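Local structure of protein phosphotransferase ChpT (Brucella abortus, 4QPK) at residues I101-T115 and A138-N152. The protein is a dimeric histidine phosphotransferase of a phosphorelay that controls growth, division and survival of the bacterium inside host cells. Numbering follows the deposited sequence.
With PO4 (phosphate ion), chain G.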
ATOM      1  N   ILE B 101      -3.795   3.057   8.575  1.00 14.94           N
ATOM      2  CA  ILE B 101      -3.413   3.942   9.673  1.00 16.30           C
ATOM      3  C   ILE B 101      -1.936   3.773  10.043  1.00 17.63           C
ATOM      4  O   ILE B 101      -1.242   4.765  10.230  1.00 21.46           O
ATOM      5  CB  ILE B 101      -4.288   3.690  10.932  1.00 14.03           C
ATOM      6  CG1 ILE B 101      -5.771   3.831  10.578  1.00 17.25           C
ATOM      7  CG2 ILE B 101      -3.939   4.689  12.053  1.00 18.65           C
ATOM      8  CD1 ILE B 101      -6.722   3.700  11.782  1.00 23.49           C
ATOM      9  N   ALA B 102      -1.429   2.543  10.108  1.00 13.88           N
ATOM     10  CA  ALA B 102      -0.057   2.340  10.578  1.00 15.28           C
ATOM     11  C   ALA B 102       0.987   2.827   9.565  1.00 18.62           C
ATOM     12  O   ALA B 102       2.031   3.378   9.938  1.00 16.30           O
ATOM     13  CB  ALA B 102       0.184   0.865  10.899  1.00 16.16           C
ATOM     14  N   PHE B 103       0.690   2.642   8.285  1.00 15.18           N
ATOM     15  CA  PHE B 103       1.614   3.030   7.217  1.00 17.60           C
ATOM     16  C   PHE B 103       1.070   4.221   6.436  1.00 20.73           C
ATOM     17  O   PHE B 103       1.832   5.078   5.998  1.00 20.30           O
ATOM     18  CB  PHE B 103       1.871   1.869   6.239  1.00 17.82           C
ATOM     19  CG  PHE B 103       2.488   0.642   6.862  1.00 18.51           C
ATOM     20  CD1 PHE B 103       3.356   0.726   7.933  1.00 21.50           C
ATOM     21  CD2 PHE B 103       2.186  -0.614   6.359  1.00 28.97           C
ATOM     22  CE1 PHE B 103       3.914  -0.424   8.487  1.00 21.47           C
ATOM     23  CE2 PHE B 103       2.733  -1.759   6.909  1.00 31.39           C
ATOM     24  CZ  PHE B 103       3.600  -1.662   7.975  1.00 24.71           C
ATOM     25  N   GLY B 104      -0.248   4.249   6.247  1.00 19.19           N
ATOM     26  CA  GLY B 104      -0.935   5.273   5.474  1.00 14.51           C
ATOM     27  C   GLY B 104      -1.193   6.585   6.201  1.00 18.23           C
ATOM     28  O   GLY B 104      -0.682   6.838   7.292  1.00 19.20           O
ATOM     29  N   ALA B 105      -1.997   7.432   5.582  1.00 19.11           N
ATOM     30  CA  ALA B 105      -2.344   8.724   6.171  1.00 24.51           C
ATOM     31  C   ALA B 105      -3.772   8.763   6.733  1.00 29.99           C
ATOM     32  O   ALA B 105      -4.277   9.826   7.091  1.00 32.46           O
ATOM     33  CB  ALA B 105      -2.169   9.821   5.126  1.00 28.59           C
ATOM     34  N   ALA B 106      -4.423   7.609   6.835  1.00 30.10           N
ATOM     35  CA  ALA B 106      -5.849   7.594   7.172  1.00 38.91           C
ATOM     36  C   ALA B 106      -6.151   7.893   8.627  1.00 38.89           C
ATOM     37  O   ALA B 106      -5.294   7.725   9.504  1.00 31.32           O
ATOM     38  CB  ALA B 106      -6.446   6.280   6.810  1.00 35.91           C
ATOM     39  N   GLY B 107      -7.392   8.325   8.865  1.00 35.64           N
ATOM     40  CA  GLY B 107      -7.877   8.638  10.198  1.00 41.81           C
ATOM     41  C   GLY B 107      -7.421  10.015  10.636  1.00 45.88           C
ATOM     42  O   GLY B 107      -7.464  10.359  11.816  1.00 38.04           O
ATOM     43  N   SER B 108      -6.984  10.818   9.676  1.00 42.48           N
ATOM     44  CA  SER B 108      -6.366  12.080  10.019  1.00 41.60           C
ATOM     45  C   SER B 108      -6.548  13.093   8.875  1.00 54.90           C
ATOM     46  O   SER B 108      -6.563  12.716   7.694  1.00 52.52           O
ATOM     47  CB  SER B 108      -4.888  11.833  10.336  1.00 34.32           C
ATOM     48  OG  SER B 108      -4.268  12.965  10.909  1.00 44.99           O
ATOM     49  N   ALA B 109      -6.679  14.374   9.231  1.00 50.39           N
ATOM     50  CA  ALA B 109      -6.945  15.446   8.257  1.00 53.67           C
ATOM     51  C   ALA B 109      -5.788  16.295   7.642  1.00 52.93           C
ATOM     52  O   ALA B 109      -6.074  17.092   6.750  1.00 64.42           O
ATOM     53  CB  ALA B 109      -7.954  16.415   8.882  1.00 50.25           C
ATOM     54  N   GLY B 110      -4.520  16.170   8.046  1.00 57.84           N
ATOM     55  CA  GLY B 110      -4.021  15.211   9.007  1.00 50.35           C
ATOM     56  C   GLY B 110      -3.911  15.726  10.426  1.00 44.68           C
ATOM     57  O   GLY B 110      -4.897  15.894  11.119  1.00 53.38           O
ATOM     58  N   VAL B 111      -2.676  15.979  10.822  1.00 46.54           N
ATOM     59  CA  VAL B 111      -2.256  16.351  12.167  1.00 35.01           C
ATOM     60  C   VAL B 111      -2.563  15.349  13.304  1.00 21.54           C
ATOM     61  O   VAL B 111      -1.609  14.897  13.919  1.00 21.65           O
ATOM     62  CB  VAL B 111      -2.839  17.722  12.545  1.00 39.90           C
ATOM     63  CG1 VAL B 111      -2.465  18.091  13.963  1.00 36.63           C
ATOM     64  CG2 VAL B 111      -2.347  18.776  11.563  1.00 41.43           C
ATOM     65  N   GLN B 112      -3.824  14.965  13.570  1.00 21.22           N
ATOM     66  CA  GLN B 112      -4.102  14.039  14.694  1.00 20.13           C
ATOM     67  C   GLN B 112      -4.726  12.691  14.290  1.00 20.59           C
ATOM     68  O   GLN B 112      -5.366  12.588  13.245  1.00 21.16           O
ATOM     69  CB  GLN B 112      -5.018  14.689  15.731  1.00 19.99           C
ATOM     70  CG  GLN B 112      -4.445  15.952  16.373  1.00 23.02           C
ATOM     71  CD  GLN B 112      -5.372  16.540  17.427  1.00 21.69           C
ATOM     72  OE1 GLN B 112      -5.135  16.388  18.624  1.00 26.28           O
ATOM     73  NE2 GLN B 112      -6.426  17.207  16.984  1.00 25.71           N
ATOM     74  N   ILE B 113      -4.561  11.688  15.152  1.00 16.85           N
ATOM     75  CA  ILE B 113      -5.284  10.411  15.042  1.00 17.96           C
ATOM     76  C   ILE B 113      -5.965  10.079  16.378  1.00 19.08           C
ATOM     77  O   ILE B 113      -5.401  10.301  17.456  1.00 16.01           O
ATOM     78  CB  ILE B 113      -4.346   9.246  14.613  1.00 14.81           C
ATOM     79  CG1 ILE B 113      -3.851   9.468  13.172  1.00 18.91           C
ATOM     80  CG2 ILE B 113      -5.079   7.912  14.673  1.00 15.61           C
ATOM     81  CD1 ILE B 113      -2.730   8.505  12.734  1.00 17.14           C
ATOM     82  N   ASP B 114      -7.196   9.591  16.289  1.00 16.01           N
ATOM     83  CA  ASP B 114      -7.976   9.130  17.429  1.00 17.82           C
ATOM     84  C   ASP B 114      -7.483   7.735  17.826  1.00 14.80           C
ATOM     85  O   ASP B 114      -7.513   6.823  17.005  1.00 14.72           O
ATOM     86  CB  ASP B 114      -9.461   9.115  17.031  1.00 18.06           C
ATOM     87  CG  ASP B 114     -10.404   8.837  18.191  1.00 22.57           C
ATOM     88  OD1 ASP B 114     -10.070   8.059  19.094  1.00 19.44           O
ATOM     89  OD2 ASP B 114     -11.503   9.436  18.200  1.00 36.23           O
ATOM     90  N   THR B 115      -7.027   7.545  19.065  1.00 15.17           N
ATOM     91  CA  THR B 115      -6.534   6.211  19.448  1.00 13.19           C
ATOM     92  C   THR B 115      -7.668   5.181  19.499  1.00 14.86           C
ATOM     93  O   THR B 115      -7.403   3.980  19.530  1.00 18.06           O
ATOM     94  CB  THR B 115      -5.791   6.199  20.829  1.00 15.81           C
ATOM     95  OG1 THR B 115      -6.663   6.632  21.875  1.00 17.27           O
ATOM     96  CG2 THR B 115      -4.544   7.093  20.783  1.00 15.88           C
ATOM     97  N   ALA B 138      -6.999   5.278  28.018  1.00 24.91           N
ATOM     98  CA  ALA B 138      -8.055   6.205  27.627  1.00 27.62           C
ATOM     99  C   ALA B 138      -7.985   6.589  26.153  1.00 22.04           C
ATOM    100  O   ALA B 138      -6.904   6.815  25.615  1.00 24.60           O
ATOM    101  CB  ALA B 138      -7.992   7.456  28.489  1.00 30.10           C
ATOM    102  N   ARG B 139      -9.150   6.646  25.515  1.00 20.50           N
ATOM    103  CA  ARG B 139      -9.265   7.143  24.148  1.00 19.48           C
ATOM    104  C   ARG B 139      -8.827   8.615  24.077  1.00 19.27           C
ATOM    105  O   ARG B 139      -9.316   9.446  24.840  1.00 20.23           O
ATOM    106  CB  ARG B 139     -10.713   6.989  23.669  1.00 21.24           C
ATOM    107  CG  ARG B 139     -10.966   7.438  22.247  1.00 17.85           C
ATOM    108  CD  ARG B 139     -12.426   7.301  21.902  1.00 19.93           C
ATOM    109  NE  ARG B 139     -12.692   7.715  20.531  1.00 18.29           N
ATOM    110  CZ  ARG B 139     -13.909   7.851  20.029  1.00 21.07           C
ATOM    111  NH1 ARG B 139     -14.967   7.610  20.801  1.00 20.70           N
ATOM    112  NH2 ARG B 139     -14.062   8.226  18.769  1.00 21.79           N
ATOM    113  N   VAL B 140      -7.922   8.944  23.156  1.00 17.19           N
ATOM    114  CA  VAL B 140      -7.343  10.281  23.113  1.00 19.79           C
ATOM    115  C   VAL B 140      -6.946  10.671  21.684  1.00 21.13           C
ATOM    116  O   VAL B 140      -6.588   9.811  20.887  1.00 18.63           O
ATOM    117  CB  VAL B 140      -6.102  10.362  24.053  1.00 17.61           C
ATOM    118  CG1 VAL B 140      -5.044   9.338  23.636  1.00 20.63           C
ATOM    119  CG2 VAL B 140      -5.521  11.758  24.069  1.00 23.56           C
ATOM    120  N   LEU B 141      -7.042  11.958  21.349  1.00 15.54           N
ATOM    121  CA  LEU B 141      -6.464  12.462  20.110  1.00 13.22           C
ATOM    122  C   LEU B 141      -4.987  12.793  20.309  1.00 19.48           C
ATOM    123  O   LEU B 141      -4.645  13.555  21.207  1.00 19.36           O
ATOM    124  CB  LEU B 141      -7.229  13.701  19.622  1.00 17.51           C
ATOM    125  CG  LEU B 141      -8.654  13.447  19.133  1.00 18.80           C
ATOM    126  CD1 LEU B 141      -9.410  14.762  19.000  1.00 18.24           C
ATOM    127  CD2 LEU B 141      -8.570  12.775  17.766  1.00 21.94           C
ATOM    128  N   LEU B 142      -4.116  12.214  19.481  1.00 18.39           N
ATOM    129  CA  LEU B 142      -2.663  12.441  19.581  1.00 17.62           C
ATOM    130  C   LEU B 142      -2.106  12.815  18.213  1.00 18.10           C
ATOM    131  O   LEU B 142      -2.762  12.558  17.205  1.00 18.34           O
ATOM    132  CB  LEU B 142      -1.954  11.191  20.121  1.00 19.20           C
ATOM    133  CG  LEU B 142      -2.224  10.794  21.577  1.00 20.31           C
ATOM    134  CD1 LEU B 142      -1.570   9.459  21.918  1.00 22.81           C
ATOM    135  CD2 LEU B 142      -1.744  11.889  22.551  1.00 22.08           C
ATOM    136  N   PRO B 143      -0.906  13.438  18.160  1.00 20.00           N
ATOM    137  CA  PRO B 143      -0.318  13.724  16.844  1.00 19.12           C
ATOM    138  C   PRO B 143      -0.183  12.450  16.024  1.00 14.96           C
ATOM    139  O   PRO B 143       0.158  11.398  16.578  1.00 18.59           O
ATOM    140  CB  PRO B 143       1.046  14.332  17.183  1.00 21.71           C
ATOM    141  CG  PRO B 143       0.817  14.971  18.538  1.00 21.74           C
ATOM    142  CD  PRO B 143      -0.108  14.018  19.256  1.00 24.79           C
ATOM    143  N   LYS B 144      -0.462  12.553  14.729  1.00 18.30           N
ATOM    144  CA  LYS B 144      -0.572  11.366  13.878  1.00 17.93           C
ATOM    145  C   LYS B 144       0.649  10.469  13.951  1.00 20.09           C
ATOM    146  O   LYS B 144       0.508   9.257  14.034  1.00 16.83           O
ATOM    147  CB  LYS B 144      -0.849  11.764  12.423  1.00 19.74           C
ATOM    148  CG  LYS B 144       0.203  12.659  11.776  1.00 23.05           C
ATOM    149  CD  LYS B 144      -0.197  13.080  10.358  1.00 29.19           C
ATOM    150  CE  LYS B 144       0.901  13.947   9.731  1.00 36.76           C
ATOM    151  NZ  LYS B 144       0.514  14.511   8.411  1.00 34.49           N
ATOM    152  N   ASN B 145       1.851  11.042  13.947  1.00 17.86           N
ATOM    153  CA  ASN B 145       3.027  10.189  13.932  1.00 17.40           C
ATOM    154  C   ASN B 145       3.260   9.454  15.256  1.00 16.62           C
ATOM    155  O   ASN B 145       3.899   8.397  15.268  1.00 17.03           O
ATOM    156  CB  ASN B 145       4.252  11.000  13.517  1.00 19.40           C
ATOM    157  CG  ASN B 145       4.251  11.291  12.028  1.00 28.16           C
ATOM    158  OD1 ASN B 145       3.719  10.503  11.243  1.00 22.34           O
ATOM    159  ND2 ASN B 145       4.757  12.455  11.642  1.00 30.04           N
ATOM    160  N   LYS B 146       2.734   9.986  16.362  1.00 15.30           N
ATOM    161  CA  LYS B 146       2.816   9.255  17.624  1.00 15.19           C
ATOM    162  C   LYS B 146       1.893   8.032  17.590  1.00 17.41           C
ATOM    163  O   LYS B 146       2.252   6.954  18.068  1.00 18.12           O
ATOM    164  CB  LYS B 146       2.466  10.170  18.805  1.00 16.67           C
ATOM    165  CG  LYS B 146       3.441  11.354  18.927  1.00 19.41           C
ATOM    166  CD  LYS B 146       3.307  12.106  20.266  1.00 20.90           C
ATOM    167  CE  LYS B 146       4.190  13.359  20.241  1.00 25.46           C
ATOM    168  NZ  LYS B 146       4.030  14.187  21.471  1.00 22.94           N
ATOM    169  N   VAL B 147       0.710   8.183  17.005  1.00 16.40           N
ATOM    170  CA  VAL B 147      -0.191   7.029  16.908  1.00 15.97           C
ATOM    171  C   VAL B 147       0.321   6.018  15.876  1.00 15.87           C
ATOM    172  O   VAL B 147       0.196   4.804  16.071  1.00 17.78           O
ATOM    173  CB  VAL B 147      -1.622   7.440  16.563  1.00 14.84           C
ATOM    174  CG1 VAL B 147      -2.520   6.200  16.563  1.00 16.88           C
ATOM    175  CG2 VAL B 147      -2.158   8.460  17.595  1.00 18.49           C
ATOM    176  N   LYS B 148       0.912   6.500  14.784  1.00 15.75           N
ATOM    177  CA  LYS B 148       1.531   5.569  13.833  1.00 16.03           C
ATOM    178  C   LYS B 148       2.707   4.816  14.482  1.00 15.23           C
ATOM    179  O   LYS B 148       2.860   3.609  14.274  1.00 15.89           O
ATOM    180  CB  LYS B 148       1.968   6.313  12.559  1.00 16.74           C
ATOM    181  CG  LYS B 148       0.785   6.913  11.780  1.00 19.01           C
ATOM    182  CD  LYS B 148       1.227   7.604  10.478  1.00 17.00           C
ATOM    183  CE  LYS B 148       1.602   6.532   9.406  1.00 21.12           C
ATOM    184  NZ  LYS B 148       1.943   7.178   8.116  1.00 33.26           N
ATOM    185  N   LEU B 149       3.505   5.507  15.298  1.00 15.30           N
ATOM    186  CA  LEU B 149       4.572   4.844  16.043  1.00 13.38           C
ATOM    187  C   LEU B 149       3.986   3.715  16.911  1.00 15.36           C
ATOM    188  O   LEU B 149       4.482   2.593  16.895  1.00 16.06           O
ATOM    189  CB  LEU B 149       5.338   5.851  16.911  1.00 16.04           C
ATOM    190  CG  LEU B 149       6.269   5.219  17.953  1.00 15.76           C
ATOM    191  CD1 LEU B 149       7.387   4.444  17.272  1.00 17.43           C
ATOM    192  CD2 LEU B 149       6.837   6.319  18.866  1.00 17.24           C
ATOM    193  N   LEU B 150       2.916   4.028  17.642  1.00 15.76           N
ATOM    194  CA  LEU B 150       2.248   3.047  18.489  1.00 17.32           C
ATOM    195  C   LEU B 150       1.876   1.779  17.705  1.00 16.10           C
ATOM    196  O   LEU B 150       2.220   0.667  18.110  1.00 17.37           O
ATOM    197  CB  LEU B 150       1.004   3.681  19.143  1.00 15.68           C
ATOM    198  CG  LEU B 150       0.013   2.782  19.900  1.00 17.33           C
ATOM    199  CD1 LEU B 150       0.676   2.058  21.048  1.00 19.54           C
ATOM    200  CD2 LEU B 150      -1.170   3.613  20.384  1.00 21.89           C
ATOM    201  N   LEU B 151       1.187   1.936  16.578  1.00 16.26           N
ATOM    202  CA  LEU B 151       0.768   0.773  15.803  1.00 14.37           C
ATOM    203  C   LEU B 151       1.970   0.001  15.253  1.00 15.35           C
ATOM    204  O   LEU B 151       1.945  -1.222  15.180  1.00 15.58           O
ATOM    205  CB  LEU B 151      -0.165   1.186  14.659  1.00 15.51           C
ATOM    206  CG  LEU B 151      -1.541   1.684  15.097  1.00 15.60           C
ATOM    207  CD1 LEU B 151      -2.333   2.115  13.861  1.00 19.23           C
ATOM    208  CD2 LEU B 151      -2.307   0.601  15.843  1.00 17.96           C
ATOM    209  N   ASN B 152       3.025   0.710  14.862  1.00 14.27           N
ATOM    210  CA  ASN B 152       4.207   0.019  14.365  1.00 14.02           C
ATOM    211  C   ASN B 152       4.954  -0.731  15.472  1.00 15.21           C
ATOM    212  O   ASN B 152       5.559  -1.766  15.219  1.00 15.13           O
ATOM    213  CB  ASN B 152       5.138   0.998  13.657  1.00 15.49           C
ATOM    214  CG  ASN B 152       4.741   1.193  12.198  1.00 16.53           C
ATOM    215  OD1 ASN B 152       5.171   0.436  11.325  1.00 17.36           O
ATOM    216  ND2 ASN B 152       3.888   2.171  11.943  1.00 14.70           N
TER
HETATM  217  P   PO4 G 303      -7.022  17.432  12.894  1.00 36.37           P
HETATM  218  O1  PO4 G 303      -7.055  18.064  14.276  1.00 37.61           O
HETATM  219  O2  PO4 G 303      -8.347  17.615  12.191  1.00 34.28           O
HETATM  220  O3  PO4 G 303      -5.955  18.144  12.098  1.00 41.47           O
HETATM  221  O4  PO4 G 303      -6.710  15.966  12.991  1.00 27.89           O
HETATM  222  O   HOH W   1      -2.760  15.977  19.528  1.00 30.04           O
HETATM  223  O   HOH W   2      -7.063   4.266  23.437  1.00 20.28           O
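I113 drops from strand 112-114 into a hollow on the first turns of helix 144-160, formed by K144, V147 and the K148 stem. Its CG2 meets V147 CG1 at 3.6 Å, while CD1 lies against the K144 backbone and K148 CG. One turn beyond V147, L151 pushes CD1 against I101 CG2 and CB against A102 CB, at the join between helix 78-102 of the DHp domain and the kinase-like C-terminal domain. The strand pairs antiparallel with 141-143, I113 and L142 exchanging two backbone bonds. V111 O takes K144 N at 2.7 Å, at the helix start. On the opposite face of the strand pair, L141 CD2 packs on D114 CA and CB. R139, fully extended, makes a side-on salt bridge to D114, planes 30° apart: NE bonds OD1 at 3.0 Å, and NH2 meets OD2 from above the carboxylate plane. D114 OD1 also caps G116 N. T115 OG1 accepts V140 N at 2.9 Å, and T115 N donates to V140 O. The K148 chain bends at chi3 (74°), bringing NZ 2.8 Å from G104 O and 3.0 Å from F103 O, above both carbonyl planes; Y217 OH is a further partner. N152 ND2 is held between A102 O, at 3.0 Å, and K148 O; its OD1 bonds Q214 NE2 and lies at the F103 ring edge. K148 and N152 thus satisfy three carbonyls where helix 78-102 ends, a place whose dipole probably favours the lysine charge.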